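Phage integrase/site-specific recombinase (Haloarcula marismortui, PDB 3NRW) probably binds DNA during site-specific recombination and DNA integration, this chain being its all-helical N-terminal core-binding domain. Local coordinates at residues 60-63 with 64-68; 74-77 with 78-82; 87-90 with 91-94. One frame throughout, in Å; residues are numbered along the deposited sequence.

Interaction 1 (60-63 with 64-68); sequences DEYE and TFRRG
The last two turns of helix 56-67 carry an i to i+4 CH-pi contact, in which R66 folds its aliphatic chain over the ring of Y62. CG of R66 sits above one face of the ring, 3.7 Å from its centroid and displaced toward the rim, and comes within 3.4 Å of Y62 CZ. With chi1 at 180° the ring of Y62 lies alongside the R66 chain, both side chains pointing the same way. The arginine is bent at chi2 and chi3, and its guanidinium, turned 32° from the ring plane, reaches E79 of the next helix in a salt bridge. F65 touches the same ring obliquely, its CD1 4.2 Å from Y62 CE2. On the solvent side, a water donates to D60 OD1 at 3.0 Å and also bonds T64 OG1, bridging the two side chains one turn apart. Backbone bonds run in regular i to i+4 order, R66 N to Y62 O being the straightest at 171°. Helix 26-45 lies alongside, with F39 and W42 both edge-to-face with Y62, while from helix 73-92 L76 packs against R66, M80 against E63 and L83 against Y62.

Interaction 2 (74-77 with 78-82); sequences ATLN and GEMQT
L76 and M80, one turn apart near the start of helix 73-92, supply the apolar part of this contact. Their side chains run side by side in the same direction, and CD1 of L76 lies 4.1 Å from CG of M80, which is a selenomethionine. CG of L76 is anti to its backbone N (chi1 178°), whereas that of M80 is anti to the carbonyl carbon (chi1 -66°), and bends at chi2 and chi3 then turn the selenium end of M80 away from residues 74-77. The same CG of M80 also rests 3.4 Å from the carbonyl oxygen L76 O. Beyond the two segments, M80 packs on V104 and P107.

Backbone hydrogen bonding is helical throughout. L76 O is gripped twice, by M80 N at 2.9 Å and, weakly, by E79 N at 3.1 Å. E79 N has its main i to i+4 partner in T75 O, though the bond is bent to 138°. Q81 N reaches N77 O at 2.9 Å, while the bond from G78 N to A74 O is longer, at 3.3 Å.

Among the polar side chains, E79 and T82 are buried against neighbouring helices. E79 keeps an extended chain beyond CG; its carboxylate has R66 as partner, and its side chain also touches R35 and H38 of helix 26-45. T82 OG1 accepts a bond from R35. Helix 73-92 thus packs against both helix 26-45 and helix 56-67 within the all-helical core-binding domain of a probable tyrosine recombinase.

Interaction 3 (87-90 with 91-94); sequences LEYL and ARID
Y89 and I93 meet across the last turn of helix 73-92 in a CH-pi contact, with the CD1 methyl of I93 over one face of the tyrosine ring, 4.1 Å from its centroid. The reach depends on the isoleucine torsions: CG1 takes the position between the backbone N and the carbonyl carbon (chi1 59°), and the extended chi2 then sends CD1 up to the ring, 3.7 Å from Y89 CZ. That methyl also meets L90, whose CD2 is 4.0 Å from I93 CD1. R92 approaches Y89 differently. Its chain, extended through chi2 and bent at chi3, brings NH2 to the ring edge, in the ring plane and 3.6 Å from Y89 CD1, with the guanidinium inclined 60° to the ring.

The helix ends here in a Schellman motif. D94 takes a positive phi of 63° as its C-prime residue, D94 N bonds A91 O at 3.1 Å, and V95 N turns back to L90 O. Just before this reversal, I93 N still bonds Y89 O at 3.1 Å, although I93 has already left helical geometry. From helix 9-20, H19 stacks on the Y89 ring and R15 touches both Y89 and I93, while A12 packs on L90. D94 O receives a hydrogen bond from R52.

All three contacts are local, each within successive turns of a helix or, in interaction 3, at its C-terminal end, and they follow one another along the chain without nesting or crossing; none closes a long loop. Interaction 1 lies toward the C-terminal end of helix 56-67. The short connection after it leads into helix 73-92, which holds interaction 2 near its start and interaction 3 at its end, their centres 19 Å apart. Interactions 1 and 2 touch directly, through a salt bridge and apolar packing, so the two consecutive helices are joined here. Interaction 3 lies across the chain's centre from interaction 1, about 22 Å between centres, and faces helix 9-20.

Interaction 1 (60-63 with 64-68)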
loop_
_atom_site.group_PDB
_atom_site.type_symbol
_atom_site.label_atom_id
_atom_site.label_comp_id
_atom_site.label_asym_id
_atom_site.label_seq_id
_atom_site.Cartn_x
_atom_site.Cartn_y
_atom_site.Cartn_z
ATOM N N ASP A 60 -1.591 11.168 -0.796
ATOM C CA ASP A 60 -2.685 11.984 -0.270
ATOM C C ASP A 60 -3.914 11.831 -1.166
ATOM O O ASP A 60 -5.043 11.837 -0.687
ATOM C CB ASP A 60 -2.280 13.460 -0.204
ATOM C CG ASP A 60 -3.385 14.344 0.366
ATOM O OD1 ASP A 60 -3.574 14.355 1.603
ATOM O OD2 ASP A 60 -4.080 15.017 -0.429
ATOM N N GLU A 61 -3.686 11.713 -2.473
ATOM C CA GLU A 61 -4.781 11.537 -3.412
ATOM C C GLU A 61 -5.477 10.229 -3.082
ATOM O O GLU A 61 -6.707 10.155 -3.060
ATOM C CB GLU A 61 -4.260 11.491 -4.849
ATOM C CG GLU A 61 -3.860 12.848 -5.406
ATOM C CD GLU A 61 -5.044 13.637 -5.930
ATOM O OE1 GLU A 61 -5.454 13.392 -7.086
ATOM O OE2 GLU A 61 -5.576 14.491 -5.188
ATOM N N TYR A 62 -4.687 9.193 -2.821
ATOM C CA TYR A 62 -5.265 7.895 -2.504
ATOM C C TYR A 62 -6.070 7.960 -1.215
ATOM O O TYR A 62 -7.198 7.461 -1.147
ATOM C CB TYR A 62 -4.182 6.828 -2.361
ATOM C CG TYR A 62 -4.766 5.476 -2.019
ATOM C CD1 TYR A 62 -4.596 4.921 -0.755
ATOM C CD2 TYR A 62 -5.527 4.774 -2.948
ATOM C CE1 TYR A 62 -5.172 3.694 -0.422
ATOM C CE2 TYR A 62 -6.108 3.550 -2.632
ATOM C CZ TYR A 62 -5.925 3.017 -1.368
ATOM O OH TYR A 62 -6.494 1.809 -1.056
ATOM N N GLU A 63 -5.496 8.573 -0.189
ATOM C CA GLU A 63 -6.194 8.673 1.081
ATOM C C GLU A 63 -7.549 9.355 0.917
ATOM O O GLU A 63 -8.566 8.890 1.442
ATOM C CB GLU A 63 -5.346 9.441 2.091
ATOM C CG GLU A 63 -6.014 9.590 3.444
ATOM C CD GLU A 63 -5.162 10.354 4.425
ATOM O OE1 GLU A 63 -5.644 10.598 5.550
ATOM O OE2 GLU A 63 -4.017 10.708 4.070
ATOM N N THR A 64 -7.563 10.462 0.184
ATOM C CA THR A 64 -8.799 11.201 -0.041
ATOM C C THR A 64 -9.817 10.375 -0.821
ATOM O O THR A 64 -11.019 10.432 -0.557
ATOM C CB THR A 64 -8.503 12.499 -0.780
ATOM O OG1 THR A 64 -7.613 13.282 0.021
ATOM C CG2 THR A 64 -9.778 13.281 -1.021
ATOM N N PHE A 65 -9.325 9.611 -1.786
ATOM C CA PHE A 65 -10.167 8.742 -2.589
ATOM C C PHE A 65 -10.866 7.750 -1.657
ATOM O O PHE A 65 -12.096 7.622 -1.674
ATOM C CB PHE A 65 -9.287 8.021 -3.618
ATOM C CG PHE A 65 -9.933 6.831 -4.262
ATOM C CD1 PHE A 65 -9.512 5.545 -3.934
ATOM C CD2 PHE A 65 -10.928 6.991 -5.222
ATOM C CE1 PHE A 65 -10.070 4.429 -4.556
ATOM C CE2 PHE A 65 -11.495 5.882 -5.852
ATOM C CZ PHE A 65 -11.063 4.598 -5.519
ATOM N N ARG A 66 -10.089 7.067 -0.822
ATOM C CA ARG A 66 -10.661 6.090 0.103
ATOM C C ARG A 66 -11.617 6.744 1.112
ATOM O O ARG A 66 -12.631 6.153 1.486
ATOM C CB ARG A 66 -9.547 5.328 0.833
ATOM C CG ARG A 66 -8.695 4.447 -0.087
ATOM C CD ARG A 66 -9.552 3.427 -0.839
ATOM N NE ARG A 66 -10.114 2.420 0.057
ATOM C CZ ARG A 66 -11.317 1.871 -0.089
ATOM N NH1 ARG A 66 -12.102 2.232 -1.098
ATOM N NH2 ARG A 66 -11.741 0.966 0.780
ATOM N N ARG A 67 -11.303 7.964 1.534
ATOM C CA ARG A 67 -12.143 8.682 2.489
ATOM C C ARG A 67 -13.498 9.001 1.853
ATOM O O ARG A 67 -14.480 9.281 2.548
ATOM C CB ARG A 67 -11.438 9.971 2.914
ATOM C CG ARG A 67 -11.954 10.587 4.201
ATOM C CD ARG A 67 -12.465 11.995 3.959
ATOM N NE ARG A 67 -11.499 12.835 3.251
ATOM C CZ ARG A 67 -10.278 13.121 3.692
ATOM N NH1 ARG A 67 -9.853 12.632 4.850
ATOM N NH2 ARG A 67 -9.486 13.912 2.978
ATOM N N GLY A 68 -13.541 8.959 0.524
ATOM C CA GLY A 68 -14.771 9.234 -0.196
ATOM C C GLY A 68 -15.625 7.998 -0.428
ATOM O O GLY A 68 -16.671 8.075 -1.071
HETATM O O HOH W 1 -6.712 15.454 -0.573
HETATM O O HOH W 2 -6.205 13.180 2.516
#

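Interaction 2 (74-77 with 78-82)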
loop_
_atom_site.group_PDB
_atom_site.type_symbol
_atom_site.label_atom_id
_atom_site.label_comp_id
_atom_site.label_asym_id
_atom_site.label_seq_id
_atom_site.Cartn_x
_atom_site.Cartn_y
_atom_site.Cartn_z
ATOM N N ALA A 74 -12.643 3.570 11.216
ATOM C CA ALA A 74 -11.841 2.495 11.790
ATOM C C ALA A 74 -11.271 1.588 10.703
ATOM O O ALA A 74 -10.125 1.148 10.779
ATOM C CB ALA A 74 -12.686 1.675 12.759
ATOM N N THR A 75 -12.085 1.305 9.693
ATOM C CA THR A 75 -11.656 0.452 8.595
ATOM C C THR A 75 -10.620 1.189 7.747
ATOM O O THR A 75 -9.638 0.598 7.297
ATOM C CB THR A 75 -12.860 0.050 7.725
ATOM O OG1 THR A 75 -13.862 -0.550 8.557
ATOM C CG2 THR A 75 -12.438 -0.934 6.643
ATOM N N LEU A 76 -10.835 2.483 7.546
ATOM C CA LEU A 76 -9.912 3.293 6.758
ATOM C C LEU A 76 -8.540 3.373 7.428
ATOM O O LEU A 76 -7.505 3.308 6.759
ATOM C CB LEU A 76 -10.472 4.705 6.572
ATOM C CG LEU A 76 -9.580 5.679 5.800
ATOM C CD1 LEU A 76 -9.215 5.077 4.452
ATOM C CD2 LEU A 76 -10.299 7.010 5.623
ATOM N N ASN A 77 -8.543 3.520 8.751
ATOM C CA ASN A 77 -7.308 3.606 9.521
ATOM C C ASN A 77 -6.473 2.338 9.351
ATOM O O ASN A 77 -5.260 2.408 9.157
ATOM C CB ASN A 77 -7.620 3.811 11.007
ATOM C CG ASN A 77 -8.328 5.126 11.287
ATOM O OD1 ASN A 77 -8.614 5.452 12.441
ATOM N ND2 ASN A 77 -8.615 5.885 10.235
ATOM N N GLY A 78 -7.133 1.184 9.432
ATOM C CA GLY A 78 -6.438 -0.084 9.294
ATOM C C GLY A 78 -5.906 -0.268 7.888
ATOM O O GLY A 78 -4.897 -0.940 7.667
ATOM N N GLU A 79 -6.596 0.345 6.935
ATOM C CA GLU A 79 -6.211 0.270 5.538
ATOM C C GLU A 79 -4.965 1.114 5.301
ATOM O O GLU A 79 -4.032 0.691 4.610
ATOM C CB GLU A 79 -7.352 0.787 4.672
ATOM C CG GLU A 79 -7.279 0.351 3.245
ATOM C CD GLU A 79 -8.415 0.903 2.427
ATOM O OE1 GLU A 79 -9.587 0.658 2.786
ATOM O OE2 GLU A 79 -8.128 1.591 1.428
HETATM N N MSE A 80 -4.948 2.314 5.869
HETATM C CA MSE A 80 -3.798 3.193 5.696
HETATM C C MSE A 80 -2.583 2.641 6.436
HETATM O O MSE A 80 -1.450 2.812 5.987
HETATM C CB MSE A 80 -4.119 4.613 6.186
HETATM C CG MSE A 80 -5.185 5.353 5.357
HETATM SE SE MSE A 80 -4.756 5.455 3.469
HETATM C CE MSE A 80 -3.211 6.641 3.522
ATOM N N GLN A 81 -2.824 1.982 7.567
ATOM C CA GLN A 81 -1.745 1.398 8.360
ATOM C C GLN A 81 -1.087 0.257 7.586
ATOM O O GLN A 81 0.136 0.092 7.612
ATOM C CB GLN A 81 -2.280 0.874 9.692
ATOM C CG GLN A 81 -1.221 0.218 10.560
ATOM C CD GLN A 81 -0.095 1.169 10.915
ATOM O OE1 GLN A 81 -0.307 2.175 11.594
ATOM N NE2 GLN A 81 1.112 0.861 10.447
ATOM N N THR A 82 -1.903 -0.542 6.905
ATOM C CA THR A 82 -1.357 -1.634 6.120
ATOM C C THR A 82 -0.602 -1.025 4.946
ATOM O O THR A 82 0.453 -1.519 4.569
ATOM C CB THR A 82 -2.459 -2.595 5.618
ATOM O OG1 THR A 82 -2.879 -3.445 6.696
ATOM C CG2 THR A 82 -1.936 -3.461 4.478
#

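Interaction 3 (87-90 with 91-94)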
loop_
_atom_site.group_PDB
_atom_site.type_symbol
_atom_site.label_atom_id
_atom_site.label_comp_id
_atom_site.label_asym_id
_atom_site.label_seq_id
_atom_site.Cartn_x
_atom_site.Cartn_y
_atom_site.Cartn_z
ATOM N N LEU A 87 4.680 -0.005 2.440
ATOM C CA LEU A 87 5.727 0.871 1.937
ATOM C C LEU A 87 7.023 0.738 2.737
ATOM O O LEU A 87 8.109 0.899 2.181
ATOM C CB LEU A 87 5.252 2.325 1.921
ATOM C CG LEU A 87 4.069 2.594 0.981
ATOM C CD1 LEU A 87 3.765 4.080 0.963
ATOM C CD2 LEU A 87 4.394 2.102 -0.433
ATOM N N GLU A 88 6.918 0.445 4.032
ATOM C CA GLU A 88 8.119 0.272 4.854
ATOM C C GLU A 88 8.886 -0.939 4.334
ATOM O O GLU A 88 10.112 -0.914 4.244
ATOM C CB GLU A 88 7.751 0.062 6.328
ATOM C CG GLU A 88 6.989 1.234 6.926
ATOM C CD GLU A 88 6.815 1.132 8.432
ATOM O OE1 GLU A 88 6.606 0.010 8.937
ATOM O OE2 GLU A 88 6.864 2.182 9.105
ATOM N N TYR A 89 8.156 -1.997 3.992
ATOM C CA TYR A 89 8.770 -3.207 3.457
ATOM C C TYR A 89 9.462 -2.878 2.141
ATOM O O TYR A 89 10.622 -3.239 1.931
ATOM C CB TYR A 89 7.711 -4.294 3.226
ATOM C CG TYR A 89 8.190 -5.461 2.391
ATOM C CD1 TYR A 89 9.263 -6.251 2.807
ATOM C CD2 TYR A 89 7.574 -5.775 1.177
ATOM C CE1 TYR A 89 9.710 -7.320 2.038
ATOM C CE2 TYR A 89 8.016 -6.841 0.401
ATOM C CZ TYR A 89 9.088 -7.611 0.837
ATOM O OH TYR A 89 9.543 -8.666 0.076
ATOM N N LEU A 90 8.748 -2.193 1.254
ATOM C CA LEU A 90 9.312 -1.834 -0.041
ATOM C C LEU A 90 10.520 -0.911 0.085
ATOM O O LEU A 90 11.450 -0.994 -0.715
ATOM C CB LEU A 90 8.248 -1.181 -0.927
ATOM C CG LEU A 90 7.059 -2.064 -1.320
ATOM C CD1 LEU A 90 6.128 -1.254 -2.204
ATOM C CD2 LEU A 90 7.534 -3.324 -2.054
ATOM N N ALA A 91 10.512 -0.030 1.080
ATOM C CA ALA A 91 11.644 0.867 1.270
ATOM C C ALA A 91 12.863 0.050 1.702
ATOM O O ALA A 91 13.980 0.298 1.246
ATOM C CB ALA A 91 11.317 1.932 2.312
ATOM N N ARG A 92 12.644 -0.937 2.569
ATOM C CA ARG A 92 13.737 -1.782 3.036
ATOM C C ARG A 92 14.377 -2.542 1.882
ATOM O O ARG A 92 15.598 -2.722 1.852
ATOM C CB ARG A 92 13.245 -2.781 4.092
ATOM C CG ARG A 92 14.331 -3.741 4.586
ATOM C CD ARG A 92 13.938 -4.431 5.890
ATOM N NE ARG A 92 12.838 -5.382 5.742
ATOM C CZ ARG A 92 12.937 -6.565 5.139
ATOM N NH1 ARG A 92 14.089 -6.955 4.612
ATOM N NH2 ARG A 92 11.885 -7.370 5.084
ATOM N N ILE A 93 13.559 -2.989 0.931
ATOM C CA ILE A 93 14.092 -3.729 -0.204
ATOM C C ILE A 93 14.403 -2.862 -1.415
ATOM O O ILE A 93 14.496 -3.357 -2.536
ATOM C CB ILE A 93 13.167 -4.891 -0.629
ATOM C CG1 ILE A 93 11.787 -4.366 -1.019
ATOM C CG2 ILE A 93 13.054 -5.895 0.509
ATOM C CD1 ILE A 93 10.908 -5.445 -1.621
ATOM N N ASP A 94 14.552 -1.563 -1.179
ATOM C CA ASP A 94 14.935 -0.624 -2.224
ATOM C C ASP A 94 13.968 -0.455 -3.400
ATOM O O ASP A 94 14.380 -0.046 -4.486
ATOM C CB ASP A 94 16.326 -1.027 -2.748
ATOM C CG ASP A 94 17.314 -1.318 -1.624
ATOM O OD1 ASP A 94 17.498 -0.434 -0.757
ATOM O OD2 ASP A 94 17.905 -2.426 -1.608
#